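Local atomic coordinates of glutathione S-transferase family protein (Populus trichocarpa, PDB entry 5F06), a protein that probably catalyses the conjugation of glutathione to electrophilic substrates, as a Phi-class glutathione transferase with detoxifying activity. Residues A[162-174]-A[194-208]. Residues are numbered along the deposited sequence; the frame is centred on the assembly and turned at random.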
# COMPACT_ATOMS: atom_id res chain seq x y z
N TYR A 162 16.35 -5.07 -11.12
CA TYR A 162 16.08 -4.55 -9.78
C TYR A 162 15.13 -3.36 -9.90
O TYR A 162 15.24 -2.57 -10.83
CB TYR A 162 17.38 -4.15 -9.09
CG TYR A 162 17.22 -3.67 -7.67
CD1 TYR A 162 16.92 -4.57 -6.65
CD2 TYR A 162 17.39 -2.34 -7.34
CE1 TYR A 162 16.79 -4.14 -5.34
CE2 TYR A 162 17.26 -1.90 -6.03
CZ TYR A 162 16.96 -2.80 -5.04
OH TYR A 162 16.84 -2.36 -3.74
N SER A 163 14.18 -3.25 -8.97
CA SER A 163 13.24 -2.13 -8.99
C SER A 163 12.80 -1.71 -7.59
O SER A 163 13.21 -2.30 -6.59
CB SER A 163 12.01 -2.49 -9.82
OG SER A 163 11.08 -3.24 -9.05
N LEU A 164 11.97 -0.68 -7.54
CA LEU A 164 11.41 -0.18 -6.29
C LEU A 164 10.66 -1.27 -5.53
O LEU A 164 10.61 -1.27 -4.30
CB LEU A 164 10.49 1.01 -6.56
CG LEU A 164 10.01 1.77 -5.33
CD1 LEU A 164 11.16 2.51 -4.65
CD2 LEU A 164 8.90 2.74 -5.72
N ALA A 165 10.08 -2.21 -6.28
CA ALA A 165 9.36 -3.34 -5.69
C ALA A 165 10.26 -4.14 -4.75
O ALA A 165 9.90 -4.40 -3.61
CB ALA A 165 8.79 -4.24 -6.78
N ASP A 166 11.44 -4.53 -5.24
CA ASP A 166 12.39 -5.27 -4.42
C ASP A 166 12.87 -4.42 -3.25
O ASP A 166 12.91 -4.88 -2.11
CB ASP A 166 13.58 -5.73 -5.26
CG ASP A 166 13.16 -6.36 -6.56
OD1 ASP A 166 12.86 -7.58 -6.57
OD2 ASP A 166 13.14 -5.64 -7.58
N LEU A 167 13.23 -3.18 -3.55
CA LEU A 167 13.78 -2.26 -2.56
C LEU A 167 12.92 -2.16 -1.31
O LEU A 167 13.44 -2.16 -0.19
CB LEU A 167 13.96 -0.87 -3.18
CG LEU A 167 14.62 0.20 -2.30
CD1 LEU A 167 15.43 1.16 -3.14
CD2 LEU A 167 13.60 0.96 -1.45
N HIS A 168 11.61 -2.06 -1.50
CA HIS A 168 10.71 -1.87 -0.37
C HIS A 168 10.77 -3.03 0.63
O HIS A 168 10.38 -2.86 1.78
CB HIS A 168 9.27 -1.66 -0.85
CG HIS A 168 9.02 -0.29 -1.40
ND1 HIS A 168 7.84 0.06 -2.01
CD2 HIS A 168 9.80 0.82 -1.41
CE1 HIS A 168 7.91 1.32 -2.39
NE2 HIS A 168 9.09 1.81 -2.04
N HIS A 169 11.27 -4.18 0.19
CA HIS A 169 11.36 -5.37 1.04
C HIS A 169 12.58 -5.39 1.96
O HIS A 169 12.66 -6.20 2.88
CB HIS A 169 11.42 -6.64 0.18
CG HIS A 169 10.15 -6.94 -0.55
ND1 HIS A 169 9.78 -6.28 -1.70
CD2 HIS A 169 9.18 -7.86 -0.31
CE1 HIS A 169 8.63 -6.77 -2.13
NE2 HIS A 169 8.25 -7.73 -1.30
N LEU A 170 13.55 -4.52 1.69
CA LEU A 170 14.85 -4.64 2.33
C LEU A 170 14.82 -4.49 3.86
O LEU A 170 15.38 -5.32 4.57
CB LEU A 170 15.84 -3.63 1.73
CG LEU A 170 16.40 -4.01 0.35
CD1 LEU A 170 17.13 -2.82 -0.26
CD2 LEU A 170 17.35 -5.21 0.44
N PRO A 171 14.16 -3.44 4.38
CA PRO A 171 14.36 -3.17 5.81
C PRO A 171 13.75 -4.22 6.75
O PRO A 171 14.46 -4.68 7.63
CB PRO A 171 13.70 -1.80 6.02
CG PRO A 171 13.63 -1.20 4.67
CD PRO A 171 13.42 -2.34 3.73
N TYR A 172 12.48 -4.58 6.58
CA TYR A 172 11.87 -5.56 7.48
C TYR A 172 12.53 -6.92 7.31
O TYR A 172 12.70 -7.68 8.27
CB TYR A 172 10.36 -5.68 7.25
CG TYR A 172 9.53 -4.78 8.13
CD1 TYR A 172 9.70 -4.77 9.51
CD2 TYR A 172 8.56 -3.95 7.59
CE1 TYR A 172 8.95 -3.95 10.32
CE2 TYR A 172 7.80 -3.12 8.39
CZ TYR A 172 8.00 -3.12 9.76
OH TYR A 172 7.25 -2.30 10.56
N THR A 173 12.91 -7.25 6.08
CA THR A 173 13.53 -8.53 5.83
C THR A 173 14.90 -8.56 6.50
O THR A 173 15.29 -9.58 7.06
CB THR A 173 13.65 -8.83 4.32
OG1 THR A 173 12.37 -8.67 3.71
CG2 THR A 173 14.14 -10.25 4.09
N TYR A 174 15.61 -7.44 6.47
CA TYR A 174 16.93 -7.37 7.09
C TYR A 174 16.84 -7.77 8.56
O TYR A 174 17.68 -8.52 9.07
CB TYR A 174 17.54 -5.97 6.96
CG TYR A 174 18.95 -5.91 7.49
CD1 TYR A 174 19.98 -6.56 6.84
CD2 TYR A 174 19.24 -5.22 8.66
CE1 TYR A 174 21.27 -6.52 7.32
CE2 TYR A 174 20.54 -5.18 9.15
CZ TYR A 174 21.54 -5.83 8.47
OH TYR A 174 22.83 -5.80 8.95
N TRP A 194 17.81 -14.39 -4.05
CA TRP A 194 17.28 -13.04 -4.31
C TRP A 194 17.61 -12.10 -3.15
O TRP A 194 18.10 -10.99 -3.36
CB TRP A 194 15.77 -13.12 -4.54
CG TRP A 194 15.02 -11.83 -4.48
CD1 TRP A 194 14.98 -10.84 -5.43
CD2 TRP A 194 14.15 -11.40 -3.43
NE1 TRP A 194 14.15 -9.82 -5.02
CE2 TRP A 194 13.63 -10.14 -3.80
CE3 TRP A 194 13.77 -11.95 -2.20
CZ2 TRP A 194 12.75 -9.43 -2.98
CZ3 TRP A 194 12.89 -11.25 -1.40
CH2 TRP A 194 12.39 -10.00 -1.79
N TRP A 195 17.36 -12.55 -1.93
CA TRP A 195 17.65 -11.75 -0.75
C TRP A 195 19.14 -11.42 -0.64
O TRP A 195 19.52 -10.27 -0.39
CB TRP A 195 17.21 -12.48 0.52
CG TRP A 195 17.78 -11.85 1.74
CD1 TRP A 195 18.71 -12.39 2.58
CD2 TRP A 195 17.49 -10.55 2.25
NE1 TRP A 195 19.01 -11.50 3.59
CE2 TRP A 195 18.27 -10.36 3.41
CE3 TRP A 195 16.63 -9.52 1.84
CZ2 TRP A 195 18.22 -9.19 4.16
CZ3 TRP A 195 16.59 -8.35 2.59
CH2 TRP A 195 17.37 -8.20 3.74
N GLU A 196 19.98 -12.43 -0.83
CA GLU A 196 21.42 -12.27 -0.74
C GLU A 196 21.91 -11.30 -1.81
O GLU A 196 22.88 -10.57 -1.60
CB GLU A 196 22.11 -13.63 -0.87
CG GLU A 196 21.88 -14.52 0.36
CD GLU A 196 22.20 -15.98 0.13
OE1 GLU A 196 22.41 -16.40 -1.03
OE2 GLU A 196 22.25 -16.72 1.13
N ASP A 197 21.22 -11.29 -2.94
CA ASP A 197 21.50 -10.36 -4.03
C ASP A 197 21.17 -8.92 -3.63
O ASP A 197 22.05 -8.07 -3.56
CB ASP A 197 20.71 -10.77 -5.28
CG ASP A 197 20.98 -9.87 -6.49
OD1 ASP A 197 21.66 -8.83 -6.35
OD2 ASP A 197 20.50 -10.21 -7.59
N ILE A 198 19.89 -8.64 -3.38
CA ILE A 198 19.47 -7.26 -3.16
C ILE A 198 20.05 -6.69 -1.87
O ILE A 198 20.34 -5.49 -1.79
CB ILE A 198 17.92 -7.12 -3.16
CG1 ILE A 198 17.29 -7.87 -1.98
CG2 ILE A 198 17.35 -7.61 -4.49
CD1 ILE A 198 15.78 -7.65 -1.83
N SER A 199 20.26 -7.53 -0.86
CA SER A 199 20.81 -7.07 0.42
C SER A 199 22.31 -6.77 0.36
O SER A 199 22.87 -6.20 1.30
CB SER A 199 20.51 -8.09 1.52
OG SER A 199 21.21 -9.31 1.33
N SER A 200 22.97 -7.15 -0.74
CA SER A 200 24.39 -6.90 -0.91
C SER A 200 24.66 -5.73 -1.87
O SER A 200 25.82 -5.43 -2.17
CB SER A 200 25.12 -8.16 -1.41
OG SER A 200 24.70 -8.52 -2.72
N ARG A 201 23.61 -5.09 -2.36
CA ARG A 201 23.79 -3.91 -3.20
C ARG A 201 24.46 -2.80 -2.40
O ARG A 201 24.16 -2.64 -1.22
CB ARG A 201 22.44 -3.43 -3.75
CG ARG A 201 21.77 -4.42 -4.69
CD ARG A 201 20.42 -3.89 -5.17
NE ARG A 201 20.53 -2.66 -5.94
CZ ARG A 201 20.71 -2.59 -7.26
NH1 ARG A 201 20.80 -3.70 -7.99
NH2 ARG A 201 20.79 -1.41 -7.86
N PRO A 202 25.38 -2.05 -3.03
CA PRO A 202 26.08 -0.97 -2.33
C PRO A 202 25.14 0.01 -1.63
O PRO A 202 25.44 0.45 -0.52
CB PRO A 202 26.86 -0.27 -3.44
CG PRO A 202 27.10 -1.33 -4.45
CD PRO A 202 25.88 -2.21 -4.41
N ALA A 203 24.02 0.32 -2.27
CA ALA A 203 23.09 1.31 -1.75
C ALA A 203 22.41 0.86 -0.45
O ALA A 203 21.94 1.70 0.31
CB ALA A 203 22.03 1.64 -2.80
N PHE A 204 22.36 -0.45 -0.21
CA PHE A 204 21.77 -0.94 1.04
C PHE A 204 22.84 -1.23 2.08
O PHE A 204 22.57 -1.15 3.28
CB PHE A 204 20.93 -2.20 0.82
CG PHE A 204 20.28 -2.69 2.09
CD1 PHE A 204 19.25 -1.98 2.67
CD2 PHE A 204 20.72 -3.85 2.71
CE1 PHE A 204 18.66 -2.41 3.85
CE2 PHE A 204 20.14 -4.29 3.88
CZ PHE A 204 19.10 -3.57 4.45
N LYS A 205 24.04 -1.57 1.63
CA LYS A 205 25.11 -1.92 2.56
C LYS A 205 25.44 -0.72 3.44
O LYS A 205 25.77 -0.89 4.62
CB LYS A 205 26.35 -2.40 1.81
CG LYS A 205 26.23 -3.83 1.29
CD LYS A 205 27.57 -4.58 1.31
CE LYS A 205 28.25 -4.59 -0.06
NZ LYS A 205 28.48 -3.23 -0.61
N LYS A 206 25.35 0.48 2.88
CA LYS A 206 25.61 1.69 3.65
C LYS A 206 24.51 1.90 4.69
O LYS A 206 24.76 2.40 5.79
CB LYS A 206 25.71 2.90 2.73
CG LYS A 206 26.20 4.16 3.43
CD LYS A 206 26.31 5.34 2.48
CE LYS A 206 26.84 6.58 3.19
NZ LYS A 206 26.90 7.76 2.29
N VAL A 207 23.29 1.51 4.34
CA VAL A 207 22.14 1.67 5.22
C VAL A 207 22.11 0.57 6.28
O VAL A 207 21.67 0.79 7.41
CB VAL A 207 20.82 1.65 4.41
CG1 VAL A 207 19.61 1.84 5.31
CG2 VAL A 207 20.85 2.73 3.34
N ALA A 208 22.58 -0.62 5.90
CA ALA A 208 22.57 -1.78 6.80
C ALA A 208 23.39 -1.51 8.05
O ALA A 208 23.06 -2.01 9.13
CB ALA A 208 23.10 -3.00 6.07
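The guanidinium of R201 lies flat on one face of the Y162 ring, planes 9° apart and CZ 3.8 Å from the ring centroid, a cation-pi stack, while I198 CG2 meets the ring's edge. R201 CD makes a CH-pi contact over that face, and the bend at chi3 (63°) turns the guanidinium flat. Replacing Y162 by alanine would probably remove the stacking face and open a gap beside I198, leaving R201's salt bridge to E22 with less support.

W195 is sandwiched: threonine suits one face, T173 CG2 lying 3.6 Å from the six-membered ring's centroid while OG1 bonds H169 O; S199 CB covers the other. W194 presents its edge to the face of H169, and its NE1 donates to D166 OD1 at 3.0 Å. D166 OD2 accepts from S163 N, and S163 OG from A165 N, the capping box of helix 164-167; an aspartate thus serves cap and indole together. Branched L170 reaches two partners, CD2 3.6 Å from I198 CG1 and CD1 3.7 Å from F204 CD1, its CB off-centre over F204, which meets Y174 offset edge-to-face.

Aromatic and aliphatic packing, a cation-pi stack and a buried indole-carboxylate bond thus join these C-terminal-domain segments, and R201, through E22, ties them to the thioredoxin-like domain.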